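Local coordinates for protein alpha-Amylase (Thermotoga maritima, PDB 2B5D) that belongs to glycoside hydrolase family 57, pairing a glycosyl hydrolase family 57 domain built round a mainly parallel beta-sheet with a largely helical C-terminal region, at residues K93-H96 and P97-K101; K104-R107 and E108-K112. All coordinates share one frame; numbering follows the deposited sequence.

Both interactions use helix 97-119, interaction 1 at its start together with the preceding loop, interaction 2 wholly within it; they lie in series, their centres about 15 Å apart. In interaction 1 the loop that leaves helix 68-91 turns at residues 93-96 and opens the new helix at Pro97. In interaction 2 residues 104-107 meet the following turn, 108-112. The setting changes along the way, from a surface contact about 36 Å from the centre of the chain to a partly buried one about 25 Å from it. The helix thus runs inward from an exposed turn and packs against helix 68-91 on the way; all four segments fall within the glycosyl hydrolase family 57 region.

Interaction 1: residues K93-H96 and P97-K101; sequences KKEH and PLKHK
The carbonyl oxygen of His96 accepts the backbone N-H of His100 at 2.8 Å (O to N), a nearly straight bond (168° at the hydrogen) that closes the first turn of the helix. Glu95 and Lys99 meet over the same turn as a salt bridge, long at 3.6 Å between OE1 and NZ. The lysine reaches it fully extended, and its CE lies 3.4 Å from Glu95 OE2. Arg269 is the stronger partner of this carboxylate, pairing with OE1, so the glutamate is shared between two cations, which would favour its charged form. His96 occupies the N-cap position of helix 97-119, and Pro97, which has no N-H to offer, takes the first place after it. The His96 ring lies alongside Leu98, CG being turned opposite the backbone N (chi1 -156°): CD2 lies 3.2 Å from the Leu98 N, at the ring edge, and 3.5 Å from Leu98 CB. Tyr306 also meets this imidazole, its plane inclined to it. Lys93 bends at its last two torsions and runs beside His100, where NZ gives NE2 a weak hydrogen bond of 3.5 Å; His100 CD2 packs against Lys93 CA at 3.3 Å.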
ATOM      1  N   LYS A  93     -16.199 -39.506   1.636  1.00 84.07           N
ATOM      2  CA  LYS A  93     -16.830 -40.792   1.945  1.00 84.37           C
ATOM      3  C   LYS A  93     -16.981 -41.114   3.445  1.00 84.30           C
ATOM      4  O   LYS A  93     -18.006 -41.664   3.860  1.00 83.81           O
ATOM      5  CB  LYS A  93     -16.063 -41.909   1.246  1.00 84.75           C
ATOM      6  CG  LYS A  93     -16.909 -43.115   0.841  1.00 84.77           C
ATOM      7  CD  LYS A  93     -16.148 -44.011  -0.147  1.00 84.96           C
ATOM      8  CE  LYS A  93     -15.878 -43.329  -1.500  1.00 86.36           C
ATOM      9  NZ  LYS A  93     -17.128 -43.074  -2.298  1.00 86.27           N
ATOM     10  N   LYS A  94     -15.977 -40.770   4.252  1.00 84.32           N
ATOM     11  CA  LYS A  94     -16.059 -41.047   5.688  1.00 84.93           C
ATOM     12  C   LYS A  94     -16.423 -39.810   6.542  1.00 83.99           C
ATOM     13  O   LYS A  94     -16.495 -39.895   7.782  1.00 84.23           O
ATOM     14  CB  LYS A  94     -14.780 -41.744   6.184  1.00 85.02           C
ATOM     15  CG  LYS A  94     -15.051 -42.890   7.200  1.00 86.91           C
ATOM     16  CD  LYS A  94     -13.749 -43.536   7.747  1.00 87.03           C
ATOM     17  CE  LYS A  94     -13.179 -44.624   6.794  1.00 90.12           C
ATOM     18  NZ  LYS A  94     -11.689 -44.771   6.945  1.00 90.66           N
ATOM     19  N   GLU A  95     -16.675 -38.678   5.873  1.00 82.91           N
ATOM     20  CA  GLU A  95     -17.128 -37.430   6.524  1.00 81.09           C
ATOM     21  C   GLU A  95     -18.649 -37.426   6.537  1.00 79.95           C
ATOM     22  O   GLU A  95     -19.268 -38.420   6.134  1.00 79.81           O
ATOM     23  CB  GLU A  95     -16.612 -36.215   5.762  1.00 80.95           C
ATOM     24  CG  GLU A  95     -15.206 -36.382   5.246  1.00 81.19           C
ATOM     25  CD  GLU A  95     -14.608 -35.082   4.752  1.00 82.76           C
ATOM     26  OE1 GLU A  95     -13.813 -34.466   5.496  1.00 82.08           O
ATOM     27  OE2 GLU A  95     -14.935 -34.664   3.622  1.00 82.95           O
ATOM     28  N   HIS A  96     -19.250 -36.319   6.987  1.00 78.41           N
ATOM     29  CA  HIS A  96     -20.719 -36.156   6.980  1.00 76.55           C
ATOM     30  C   HIS A  96     -21.394 -36.625   5.672  1.00 75.49           C
ATOM     31  O   HIS A  96     -20.908 -36.339   4.568  1.00 75.26           O
ATOM     32  CB  HIS A  96     -21.082 -34.706   7.262  1.00 76.38           C
ATOM     33  CG  HIS A  96     -22.459 -34.519   7.822  1.00 76.21           C
ATOM     34  ND1 HIS A  96     -22.683 -34.089   9.115  1.00 76.55           N
ATOM     35  CD2 HIS A  96     -23.682 -34.677   7.262  1.00 75.39           C
ATOM     36  CE1 HIS A  96     -23.985 -34.004   9.330  1.00 77.19           C
ATOM     37  NE2 HIS A  96     -24.612 -34.353   8.219  1.00 76.45           N
ATOM     38  N   PRO A  97     -22.497 -37.388   5.792  1.00 74.49           N
ATOM     39  CA  PRO A  97     -23.266 -37.825   4.628  1.00 73.71           C
ATOM     40  C   PRO A  97     -23.845 -36.718   3.720  1.00 72.73           C
ATOM     41  O   PRO A  97     -23.963 -36.932   2.518  1.00 72.60           O
ATOM     42  CB  PRO A  97     -24.393 -38.663   5.253  1.00 74.10           C
ATOM     43  CG  PRO A  97     -24.450 -38.222   6.667  1.00 73.99           C
ATOM     44  CD  PRO A  97     -23.054 -37.946   7.036  1.00 74.32           C
ATOM     45  N   LEU A  98     -24.217 -35.568   4.287  1.00 71.85           N
ATOM     46  CA  LEU A  98     -24.648 -34.399   3.488  1.00 70.83           C
ATOM     47  C   LEU A  98     -23.510 -33.952   2.589  1.00 70.57           C
ATOM     48  O   LEU A  98     -23.679 -33.782   1.375  1.00 70.46           O
ATOM     49  CB  LEU A  98     -25.111 -33.240   4.389  1.00 70.19           C
ATOM     50  CG  LEU A  98     -26.497 -33.393   5.035  1.00 69.19           C
ATOM     51  CD1 LEU A  98     -26.800 -32.271   6.012  1.00 66.36           C
ATOM     52  CD2 LEU A  98     -27.602 -33.502   3.982  1.00 67.65           C
ATOM     53  N   LYS A  99     -22.344 -33.814   3.215  1.00 70.51           N
ATOM     54  CA  LYS A  99     -21.115 -33.377   2.597  1.00 70.65           C
ATOM     55  C   LYS A  99     -20.673 -34.359   1.530  1.00 70.89           C
ATOM     56  O   LYS A  99     -20.326 -33.945   0.416  1.00 71.18           O
ATOM     57  CB  LYS A  99     -20.050 -33.204   3.671  1.00 70.37           C
ATOM     58  CG  LYS A  99     -18.724 -32.674   3.176  1.00 71.17           C
ATOM     59  CD  LYS A  99     -17.850 -32.338   4.361  1.00 70.28           C
ATOM     60  CE  LYS A  99     -16.562 -31.730   3.905  1.00 72.31           C
ATOM     61  NZ  LYS A  99     -15.710 -31.441   5.100  1.00 74.74           N
ATOM     62  N   HIS A 100     -20.712 -35.656   1.849  1.00 71.06           N
ATOM     63  CA  HIS A 100     -20.463 -36.708   0.829  1.00 70.58           C
ATOM     64  C   HIS A 100     -21.434 -36.632  -0.350  1.00 69.67           C
ATOM     65  O   HIS A 100     -21.017 -36.692  -1.497  1.00 69.21           O
ATOM     66  CB  HIS A 100     -20.471 -38.135   1.420  1.00 70.68           C
ATOM     67  CG  HIS A 100     -20.106 -39.196   0.417  1.00 71.18           C
ATOM     68  ND1 HIS A 100     -21.033 -40.054  -0.134  1.00 71.94           N
ATOM     69  CD2 HIS A 100     -18.925 -39.487  -0.181  1.00 71.81           C
ATOM     70  CE1 HIS A 100     -20.438 -40.841  -1.015  1.00 73.19           C
ATOM     71  NE2 HIS A 100     -19.157 -40.520  -1.058  1.00 73.61           N
ATOM     72  N   LYS A 101     -22.726 -36.515  -0.040  1.00 69.33           N
ATOM     73  CA  LYS A 101     -23.790 -36.413  -1.039  1.00 69.28           C
ATOM     74  C   LYS A 101     -23.603 -35.219  -2.004  1.00 69.50           C
ATOM     75  O   LYS A 101     -23.711 -35.388  -3.226  1.00 69.35           O
ATOM     76  CB  LYS A 101     -25.124 -36.322  -0.326  1.00 68.95           C
ATOM     77  CG  LYS A 101     -26.324 -36.426  -1.213  1.00 70.62           C
ATOM     78  CD  LYS A 101     -27.597 -36.222  -0.412  1.00 70.60           C
ATOM     79  CE  LYS A 101     -28.721 -35.765  -1.326  1.00 73.82           C
ATOM     80  NZ  LYS A 101     -29.992 -35.605  -0.569  1.00 77.49           N
TER

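Interaction 2: residues K104-R107 and E108-K112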
ATOM      1  N   LYS A 104     -20.949 -35.534  -4.705  1.00 70.35           N
ATOM      2  CA  LYS A 104     -21.374 -36.343  -5.845  1.00 71.46           C
ATOM      3  C   LYS A 104     -22.331 -35.543  -6.737  1.00 71.38           C
ATOM      4  O   LYS A 104     -22.331 -35.715  -7.969  1.00 70.77           O
ATOM      5  CB  LYS A 104     -22.011 -37.656  -5.367  1.00 71.46           C
ATOM      6  CG  LYS A 104     -21.350 -38.170  -4.092  1.00 72.96           C
ATOM      7  CD  LYS A 104     -21.364 -39.677  -3.941  1.00 75.89           C
ATOM      8  CE  LYS A 104     -22.758 -40.243  -3.886  1.00 76.79           C
ATOM      9  NZ  LYS A 104     -23.003 -40.817  -5.224  1.00 79.10           N
ATOM     10  N   PHE A 105     -23.139 -34.680  -6.104  1.00 71.30           N
ATOM     11  CA  PHE A 105     -23.947 -33.721  -6.841  1.00 71.52           C
ATOM     12  C   PHE A 105     -23.022 -32.861  -7.706  1.00 71.11           C
ATOM     13  O   PHE A 105     -23.265 -32.710  -8.905  1.00 70.28           O
ATOM     14  CB  PHE A 105     -24.804 -32.839  -5.927  1.00 72.03           C
ATOM     15  CG  PHE A 105     -25.442 -31.664  -6.654  1.00 74.03           C
ATOM     16  CD1 PHE A 105     -24.718 -30.485  -6.886  1.00 74.68           C
ATOM     17  CD2 PHE A 105     -26.748 -31.750  -7.139  1.00 75.11           C
ATOM     18  CE1 PHE A 105     -25.289 -29.415  -7.573  1.00 75.50           C
ATOM     19  CE2 PHE A 105     -27.328 -30.673  -7.820  1.00 76.47           C
ATOM     20  CZ  PHE A 105     -26.593 -29.501  -8.030  1.00 74.61           C
ATOM     21  N   TYR A 106     -21.961 -32.345  -7.081  1.00 71.24           N
ATOM     22  CA  TYR A 106     -20.964 -31.485  -7.733  1.00 71.92           C
ATOM     23  C   TYR A 106     -20.244 -32.114  -8.911  1.00 72.92           C
ATOM     24  O   TYR A 106     -20.023 -31.446  -9.919  1.00 73.02           O
ATOM     25  CB  TYR A 106     -19.942 -30.972  -6.719  1.00 71.20           C
ATOM     26  CG  TYR A 106     -20.428 -29.805  -5.908  1.00 69.84           C
ATOM     27  CD1 TYR A 106     -20.278 -29.783  -4.526  1.00 69.15           C
ATOM     28  CD2 TYR A 106     -21.056 -28.723  -6.524  1.00 68.47           C
ATOM     29  CE1 TYR A 106     -20.729 -28.704  -3.766  1.00 69.07           C
ATOM     30  CE2 TYR A 106     -21.509 -27.649  -5.784  1.00 69.55           C
ATOM     31  CZ  TYR A 106     -21.341 -27.635  -4.406  1.00 69.82           C
ATOM     32  OH  TYR A 106     -21.785 -26.549  -3.687  1.00 69.57           O
ATOM     33  N   ARG A 107     -19.890 -33.395  -8.777  1.00 74.52           N
ATOM     34  CA  ARG A 107     -19.304 -34.174  -9.873  1.00 75.72           C
ATOM     35  C   ARG A 107     -20.252 -34.299 -11.069  1.00 75.54           C
ATOM     36  O   ARG A 107     -19.862 -34.005 -12.201  1.00 75.59           O
ATOM     37  CB  ARG A 107     -18.801 -35.542  -9.381  1.00 75.45           C
ATOM     38  CG  ARG A 107     -18.861 -36.659 -10.435  1.00 77.98           C
ATOM     39  CD  ARG A 107     -17.761 -37.730 -10.315  1.00 78.23           C
ATOM     40  NE  ARG A 107     -17.852 -38.570  -9.105  1.00 83.40           N
ATOM     41  CZ  ARG A 107     -18.872 -39.375  -8.798  1.00 84.64           C
ATOM     42  NH1 ARG A 107     -19.942 -39.450  -9.583  1.00 86.13           N
ATOM     43  NH2 ARG A 107     -18.837 -40.090  -7.681  1.00 86.18           N
ATOM     44  N   GLU A 108     -21.489 -34.724 -10.820  1.00 76.00           N
ATOM     45  CA  GLU A 108     -22.469 -34.901 -11.901  1.00 77.08           C
ATOM     46  C   GLU A 108     -22.772 -33.554 -12.583  1.00 76.27           C
ATOM     47  O   GLU A 108     -22.742 -33.448 -13.820  1.00 76.37           O
ATOM     48  CB  GLU A 108     -23.768 -35.594 -11.392  1.00 77.16           C
ATOM     49  CG  GLU A 108     -24.535 -36.414 -12.477  1.00 78.71           C
ATOM     50  CD  GLU A 108     -25.999 -36.777 -12.090  1.00 79.44           C
ATOM     51  OE1 GLU A 108     -26.935 -36.540 -12.906  1.00 80.70           O
ATOM     52  OE2 GLU A 108     -26.219 -37.304 -10.970  1.00 82.37           O
ATOM     53  N   HIS A 109     -23.027 -32.533 -11.764  1.00 75.63           N
ATOM     54  CA  HIS A 109     -23.350 -31.180 -12.227  1.00 75.01           C
ATOM     55  C   HIS A 109     -22.272 -30.550 -13.112  1.00 74.80           C
ATOM     56  O   HIS A 109     -22.566 -30.081 -14.219  1.00 74.30           O
ATOM     57  CB  HIS A 109     -23.634 -30.291 -11.025  1.00 75.20           C
ATOM     58  CG  HIS A 109     -24.279 -28.990 -11.375  1.00 75.86           C
ATOM     59  ND1 HIS A 109     -23.763 -27.773 -10.980  1.00 75.70           N
ATOM     60  CD2 HIS A 109     -25.398 -28.714 -12.084  1.00 75.92           C
ATOM     61  CE1 HIS A 109     -24.549 -26.804 -11.410  1.00 76.15           C
ATOM     62  NE2 HIS A 109     -25.542 -27.348 -12.093  1.00 77.12           N
ATOM     63  N   PHE A 110     -21.026 -30.552 -12.636  1.00 74.90           N
ATOM     64  CA  PHE A 110     -19.913 -30.020 -13.426  1.00 74.82           C
ATOM     65  C   PHE A 110     -19.722 -30.771 -14.723  1.00 75.21           C
ATOM     66  O   PHE A 110     -19.335 -30.158 -15.725  1.00 75.17           O
ATOM     67  CB  PHE A 110     -18.598 -30.009 -12.658  1.00 74.21           C
ATOM     68  CG  PHE A 110     -18.611 -29.150 -11.443  1.00 75.01           C
ATOM     69  CD1 PHE A 110     -19.511 -28.091 -11.320  1.00 74.32           C
ATOM     70  CD2 PHE A 110     -17.707 -29.379 -10.414  1.00 75.48           C
ATOM     71  CE1 PHE A 110     -19.524 -27.310 -10.198  1.00 72.95           C
ATOM     72  CE2 PHE A 110     -17.713 -28.584  -9.279  1.00 74.26           C
ATOM     73  CZ  PHE A 110     -18.629 -27.553  -9.174  1.00 73.69           C
ATOM     74  N   GLU A 111     -19.972 -32.080 -14.709  1.00 75.61           N
ATOM     75  CA  GLU A 111     -19.855 -32.868 -15.934  1.00 77.02           C
ATOM     76  C   GLU A 111     -20.902 -32.394 -16.928  1.00 76.43           C
ATOM     77  O   GLU A 111     -20.574 -32.074 -18.075  1.00 76.47           O
ATOM     78  CB  GLU A 111     -19.998 -34.374 -15.669  1.00 76.99           C
ATOM     79  CG  GLU A 111     -18.686 -35.095 -15.351  1.00 78.68           C
ATOM     80  CD  GLU A 111     -18.871 -36.589 -15.046  1.00 79.90           C
ATOM     81  OE1 GLU A 111     -19.896 -37.185 -15.488  1.00 83.59           O
ATOM     82  OE2 GLU A 111     -17.982 -37.163 -14.355  1.00 83.68           O
ATOM     83  N   LYS A 112     -22.155 -32.335 -16.465  1.00 76.23           N
ATOM     84  CA  LYS A 112     -23.281 -31.784 -17.224  1.00 76.06           C
ATOM     85  C   LYS A 112     -22.991 -30.426 -17.870  1.00 75.43           C
ATOM     86  O   LYS A 112     -23.260 -30.226 -19.056  1.00 75.34           O
ATOM     87  CB  LYS A 112     -24.517 -31.680 -16.330  1.00 76.49           C
ATOM     88  CG  LYS A 112     -25.606 -32.701 -16.627  1.00 78.36           C
ATOM     89  CD  LYS A 112     -26.570 -32.201 -17.727  1.00 81.39           C
ATOM     90  CE  LYS A 112     -25.984 -32.363 -19.166  1.00 82.25           C
ATOM     91  NZ  LYS A 112     -26.858 -31.767 -20.245  1.00 80.26           N
TER
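The rings of Phe105 and His109 lie side by side and point the same way, their planes 27° apart but slid so far that they barely overlap, with 5.2 Å between centroids. Phe105 CZ stands over one face of the imidazole, displaced toward its rim, while CE1 approaches His109 CB at 3.9 Å. Both residues hold CG anti to the backbone N (chi1 169° for Phe105, -166° for His109), which sends the two rings off the helix in the same direction. His109 ND1 is buried here and finds no polar partner in the model.

Tyr106 and Phe110 repeat the i to i+4 spacing with a different first torsion, CG being anti to the carbonyl carbon. Their rings are again nearly parallel and slipped past one another, and the closest side-chain approach is Tyr106 CD2 to Phe110 CZ at 3.8 Å. One face of the Phe110 ring also receives the Tyr106 carbonyl oxygen, which lies 3.1 Å from CG. That oxygen still accepts the Phe110 N-H at 3.0 Å, one of four successive alpha-helical bonds that join residues 104-107 to 108-111. In the next i to i+4 pair the Arg107 and Glu111 side chains run alongside each other, but the touch is through the aliphatic part of the arginine: CG lies 4.0 Å from Glu111 OE2, and the charged groups do not meet.

Beyond the helix, the Tyr106 hydroxyl is hydrogen-bonded to the Lys290 carbonyl oxygen and to Arg259, tying the buried phenol to other parts of the chain. Phe105 rests on Phe358. Within the family 57 region, helix 97-119 lies against helix 68-91: Lys104 and Arg107 touch Val89, and Phe110 packs on Leu81 and Ile82 of that same preceding helix.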